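Local coordinates for protein pyruvate kinase 1 (Trypanosoma brucei brucei, PDB 4KCT) that transfers phosphate from phosphoenolpyruvate to ADP, giving pyruvate and ATP in the last step of glycolysis, and has an intrinsic decarboxylase activity, probably on oxaloacetate, at residues I24-G29 and E342-M347; L41-M46 and A73-H78. All blocks are in the same frame, centred on the assembly; numbering follows the deposited sequence.

Interaction 1: residues I24-G29 and E342-M347; sequences IVCTIG and EVVQYM
With CG1 of Ile24 set opposite its own carbonyl carbon (chi1 -61°), CG2 and CD1 both reach Met347, whose chain leaves the helix with CG anti to its N and then turns about its CG-SD bond (chi3 -108°). This is a strand-to-helix layer of the TIM barrel of pyruvate kinase: strand 23-27, first of the eight, packs against helix 340-356, which comes after the last strand, 327-330, and the short helix 332-335. Strand residues 24-27 and helix residues 342-347 run nearly antiparallel, 162° between their directions, their axes 10.2 Å apart at the closest approach. The side chains of Ile24 and Met347 slide past each other in opposite senses. SD of Met347 lies 3.9 Å from CG2 of Ile24, and CD1 of Ile24 extends along the methionine chain to 4.1 Å from its CG. That same CD1 ends 4.0 Å from the carbonyl O of Val344, so it also rests against the helix backbone. All four touching residues are buried. Leu330 of strand 327-330 backs both Val344 and Met347, and Leu41 of helix 35-44 fills in beside Cys26 and Val344. Two residues along the strand from Ile24, the thiol of Cys26 meets one valine branch: SG sits 3.6 Å from CG2 of Val344.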
loop_
_atom_site.group_PDB
_atom_site.type_symbol
_atom_site.label_atom_id
_atom_site.label_comp_id
_atom_site.label_asym_id
_atom_site.label_seq_id
_atom_site.Cartn_x
_atom_site.Cartn_y
_atom_site.Cartn_z
ATOM N N ILE A 24 13.713 -21.631 22.260
ATOM C CA ILE A 24 13.887 -21.274 23.671
ATOM C C ILE A 24 15.320 -21.622 24.145
ATOM O O ILE A 24 15.791 -22.753 23.972
ATOM C CB ILE A 24 12.841 -21.997 24.553
ATOM C CG1 ILE A 24 11.430 -21.565 24.128
ATOM C CG2 ILE A 24 13.091 -21.720 26.046
ATOM C CD1 ILE A 24 10.318 -22.438 24.717
ATOM N N VAL A 25 16.010 -20.613 24.668
ATOM C CA VAL A 25 17.339 -20.768 25.235
ATOM C C VAL A 25 17.188 -20.793 26.771
ATOM O O VAL A 25 16.561 -19.911 27.335
ATOM C CB VAL A 25 18.208 -19.543 24.847
ATOM C CG1 VAL A 25 19.581 -19.619 25.462
ATOM C CG2 VAL A 25 18.299 -19.412 23.329
ATOM N N CYS A 26 17.679 -21.844 27.414
ATOM C CA CYS A 26 17.603 -21.976 28.885
ATOM C C CYS A 26 18.986 -21.949 29.485
ATOM O O CYS A 26 19.867 -22.701 29.058
ATOM C CB CYS A 26 16.946 -23.301 29.269
ATOM S SG CYS A 26 15.275 -23.456 28.612
ATOM N N THR A 27 19.155 -21.123 30.509
ATOM C CA THR A 27 20.363 -21.134 31.328
ATOM C C THR A 27 20.374 -22.288 32.318
ATOM O O THR A 27 19.386 -22.525 33.026
ATOM C CB THR A 27 20.515 -19.815 32.094
ATOM O OG1 THR A 27 20.356 -18.740 31.176
ATOM C CG2 THR A 27 21.924 -19.723 32.762
ATOM N N ILE A 28 21.496 -23.010 32.365
ATOM C CA ILE A 28 21.622 -24.159 33.239
ATOM C C ILE A 28 22.251 -23.733 34.585
ATOM O O ILE A 28 23.101 -22.844 34.631
ATOM C CB ILE A 28 22.464 -25.265 32.588
ATOM C CG1 ILE A 28 21.910 -25.591 31.181
ATOM C CG2 ILE A 28 22.483 -26.523 33.475
ATOM C CD1 ILE A 28 20.391 -25.803 31.132
ATOM N N GLY A 29 21.744 -24.296 35.671
ATOM C CA GLY A 29 22.263 -23.987 37.013
ATOM C C GLY A 29 21.848 -25.095 37.951
ATOM O O GLY A 29 21.406 -26.146 37.494
ATOM N N GLU A 342 7.983 -25.995 34.254
ATOM C CA GLU A 342 6.718 -25.290 34.037
ATOM C C GLU A 342 6.987 -23.942 33.318
ATOM O O GLU A 342 6.152 -23.484 32.551
ATOM C CB GLU A 342 5.991 -25.018 35.363
ATOM C CG GLU A 342 5.417 -26.273 36.031
ATOM C CD GLU A 342 6.455 -27.031 36.858
ATOM O OE1 GLU A 342 7.615 -26.595 36.949
ATOM O OE2 GLU A 342 6.129 -28.126 37.354
ATOM N N VAL A 343 8.077 -23.267 33.681
ATOM C CA VAL A 343 8.393 -21.981 33.045
ATOM C C VAL A 343 8.691 -22.163 31.545
ATOM O O VAL A 343 8.147 -21.433 30.708
ATOM C CB VAL A 343 9.503 -21.169 33.788
ATOM C CG1 VAL A 343 10.850 -21.842 33.688
ATOM C CG2 VAL A 343 9.606 -19.755 33.213
ATOM N N VAL A 344 9.411 -23.228 31.203
ATOM C CA VAL A 344 9.687 -23.519 29.791
ATOM C C VAL A 344 8.403 -23.896 29.048
ATOM O O VAL A 344 8.166 -23.443 27.934
ATOM C CB VAL A 344 10.749 -24.608 29.626
ATOM C CG1 VAL A 344 10.814 -25.075 28.165
ATOM C CG2 VAL A 344 12.121 -24.088 30.120
ATOM N N GLN A 345 7.556 -24.690 29.694
ATOM C CA GLN A 345 6.270 -25.049 29.105
ATOM C C GLN A 345 5.363 -23.834 28.863
ATOM O O GLN A 345 4.753 -23.727 27.804
ATOM C CB GLN A 345 5.553 -26.113 29.966
ATOM C CG GLN A 345 6.243 -27.488 29.913
ATOM C CD GLN A 345 5.833 -28.390 31.078
ATOM O OE1 GLN A 345 4.837 -28.137 31.730
ATOM N NE2 GLN A 345 6.661 -29.383 31.392
ATOM N N TYR A 346 5.292 -22.906 29.830
ATOM C CA TYR A 346 4.548 -21.645 29.612
ATOM C C TYR A 346 5.147 -20.877 28.456
ATOM O O TYR A 346 4.418 -20.340 27.619
ATOM C CB TYR A 346 4.557 -20.751 30.854
ATOM C CG TYR A 346 3.320 -20.839 31.686
ATOM C CD1 TYR A 346 2.131 -20.275 31.255
ATOM C CD2 TYR A 346 3.323 -21.532 32.901
ATOM C CE1 TYR A 346 0.981 -20.376 32.016
ATOM C CE2 TYR A 346 2.175 -21.656 33.653
ATOM C CZ TYR A 346 1.020 -21.034 33.231
ATOM O OH TYR A 346 -0.123 -21.163 33.973
ATOM N N MET A 347 6.476 -20.745 28.461
ATOM C CA MET A 347 7.151 -19.963 27.420
ATOM C C MET A 347 6.827 -20.519 26.027
ATOM O O MET A 347 6.464 -19.773 25.121
ATOM C CB MET A 347 8.670 -19.973 27.617
ATOM C CG MET A 347 9.352 -18.993 26.661
ATOM S SD MET A 347 11.061 -18.618 27.176
ATOM C CE MET A 347 10.870 -16.918 27.764
#

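Interaction 2: residues L41-M46 and A73-H78; sequences LMKSGM and AELGLH
Two neighbouring helices on the outside of the TIM barrel, 35-44 and 58-75, meet here near their C-terminal ends, where each finishes in a Schellman motif with a positive-phi glycine, Gly45 and Gly76. The contact is apolar, with Leu75 bridging Met42 and Lys43. Two leucine methyls converge on CB of Met42: CD1 of Leu75, from the last turn of its helix, and CD1 of Leu77, from just past the glycine, each lie 3.9 Å from Met42 CB. Leu75 also meets the aliphatic part of Lys43, which crosses it at about a right angle. The lysine chain is extended beyond CG, carrying CE to 3.9 Å from CD2 of Leu75, while Lys43 CG lies 4.1 Å from CD1 of the same leucine. The leucine's two branches thus touch different points along the lysine. Met42 is buried, whereas Lys43 and Leu77 lie toward solvent at the margin. Further back, Met42 packs on Val68, Ala71 and Ala72 of helix 58-75, and a salt bridge from Glu74 to Lys39 joins the two helices again. Leu41 turns to helix 340-356, touching Asn341 and Val344, so helix 35-44 is flanked by helices 58-75 and 340-356.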
loop_
_atom_site.group_PDB
_atom_site.type_symbol
_atom_site.label_atom_id
_atom_site.label_comp_id
_atom_site.label_asym_id
_atom_site.label_seq_id
_atom_site.Cartn_x
_atom_site.Cartn_y
_atom_site.Cartn_z
ATOM N N LEU A 41 13.844 -30.609 30.775
ATOM C CA LEU A 41 13.934 -29.309 30.115
ATOM C C LEU A 41 13.785 -29.459 28.601
ATOM O O LEU A 41 13.133 -28.646 27.952
ATOM C CB LEU A 41 15.264 -28.639 30.426
ATOM C CG LEU A 41 15.385 -27.608 31.547
ATOM C CD1 LEU A 41 16.572 -26.668 31.295
ATOM C CD2 LEU A 41 14.104 -26.806 31.765
ATOM N N MET A 42 14.479 -30.439 28.032
ATOM C CA MET A 42 14.408 -30.689 26.595
ATOM C C MET A 42 12.987 -31.086 26.181
ATOM O O MET A 42 12.433 -30.543 25.221
ATOM C CB MET A 42 15.394 -31.786 26.209
ATOM C CG MET A 42 16.834 -31.306 26.265
ATOM S SD MET A 42 18.013 -32.666 26.207
ATOM C CE MET A 42 19.523 -31.756 26.594
ATOM N N LYS A 43 12.372 -31.986 26.936
ATOM C CA LYS A 43 10.988 -32.362 26.640
ATOM C C LYS A 43 10.075 -31.174 26.762
ATOM O O LYS A 43 9.108 -31.061 26.044
ATOM C CB LYS A 43 10.512 -33.473 27.571
ATOM C CG LYS A 43 11.143 -34.813 27.261
ATOM C CD LYS A 43 10.931 -35.757 28.439
ATOM C CE LYS A 43 11.183 -37.189 28.050
ATOM N NZ LYS A 43 10.763 -38.073 29.174
ATOM N N SER A 44 10.400 -30.264 27.665
ATOM C CA SER A 44 9.551 -29.090 27.879
ATOM C C SER A 44 9.689 -28.048 26.760
ATOM O O SER A 44 8.793 -27.194 26.581
ATOM C CB SER A 44 9.855 -28.443 29.234
ATOM O OG SER A 44 9.531 -29.321 30.303
ATOM N N GLY A 45 10.825 -28.070 26.059
ATOM C CA GLY A 45 11.030 -27.184 24.902
ATOM C C GLY A 45 12.345 -26.421 24.820
ATOM O O GLY A 45 12.528 -25.570 23.930
ATOM N N MET A 46 13.328 -26.790 25.633
ATOM C CA MET A 46 14.643 -26.155 25.508
ATOM C C MET A 46 15.290 -26.583 24.189
ATOM O O MET A 46 15.360 -27.774 23.911
ATOM C CB MET A 46 15.566 -26.579 26.639
ATOM C CG MET A 46 16.980 -26.045 26.434
ATOM S SD MET A 46 18.179 -26.462 27.754
ATOM C CE MET A 46 18.327 -28.238 27.566
ATOM N N ALA A 73 21.459 -37.238 23.863
ATOM C CA ALA A 73 21.681 -38.523 23.198
ATOM C C ALA A 73 20.610 -39.519 23.608
ATOM O O ALA A 73 20.013 -40.190 22.762
ATOM C CB ALA A 73 23.071 -39.072 23.527
ATOM N N GLU A 74 20.251 -39.497 24.883
ATOM C CA GLU A 74 19.156 -40.331 25.373
ATOM C C GLU A 74 17.835 -40.064 24.644
ATOM O O GLU A 74 17.085 -40.981 24.367
ATOM C CB GLU A 74 18.975 -40.136 26.872
ATOM C CG GLU A 74 18.985 -41.418 27.660
ATOM C CD GLU A 74 18.825 -41.181 29.144
ATOM O OE1 GLU A 74 17.679 -41.242 29.632
ATOM O OE2 GLU A 74 19.828 -40.826 29.801
ATOM N N LEU A 75 17.560 -38.802 24.322
ATOM C CA LEU A 75 16.299 -38.449 23.664
ATOM C C LEU A 75 16.411 -38.366 22.134
ATOM O O LEU A 75 15.443 -38.038 21.458
ATOM C CB LEU A 75 15.771 -37.118 24.208
ATOM C CG LEU A 75 15.424 -37.071 25.690
ATOM C CD1 LEU A 75 14.986 -35.661 26.095
ATOM C CD2 LEU A 75 14.341 -38.088 25.999
ATOM N N GLY A 76 17.620 -38.517 21.607
ATOM C CA GLY A 76 17.830 -38.439 20.153
ATOM C C GLY A 76 17.666 -37.014 19.625
ATOM O O GLY A 76 17.223 -36.806 18.487
ATOM N N LEU A 77 18.024 -36.030 20.447
ATOM C CA LEU A 77 17.881 -34.621 20.058
ATOM C C LEU A 77 19.231 -33.982 19.752
ATOM O O LEU A 77 20.249 -34.364 20.315
ATOM C CB LEU A 77 17.200 -33.846 21.171
ATOM C CG LEU A 77 15.810 -34.351 21.558
ATOM C CD1 LEU A 77 15.258 -33.535 22.728
ATOM C CD2 LEU A 77 14.873 -34.275 20.362
ATOM N N HIS A 78 19.195 -32.906 18.976
ATOM C CA HIS A 78 20.358 -32.072 18.743
ATOM C C HIS A 78 20.145 -30.806 19.509
ATOM O O HIS A 78 19.209 -30.056 19.207
ATOM C CB HIS A 78 20.432 -31.727 17.259
ATOM C CG HIS A 78 20.602 -32.927 16.374
ATOM N ND1 HIS A 78 21.710 -33.695 16.403
ATOM C CD2 HIS A 78 19.756 -33.492 15.422
ATOM C CE1 HIS A 78 21.568 -34.718 15.540
ATOM N NE2 HIS A 78 20.397 -34.564 14.902
#

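In the fold
From the N terminus, the chain lays down strand 23-27, then helix 35-44, strand 46-52 and helix 58-75, the start of the alternating strand-helix order of the barrel. Interaction 2 closes a short loop of 26 residues, joining successive outer helices across strand 46-52. Interaction 1 spans 312 residues and brings helix 340-356 back to the first strand, where the barrel closes; interaction 2 is nested inside that long loop. Their centres are 12 Å apart, and the two touch directly at the end of helix 35-44: Gln345 NE2 makes a probable hydrogen bond to Ser44 OG, and Val344 and Ile24 pack on the Ser44-Gly45 backbone.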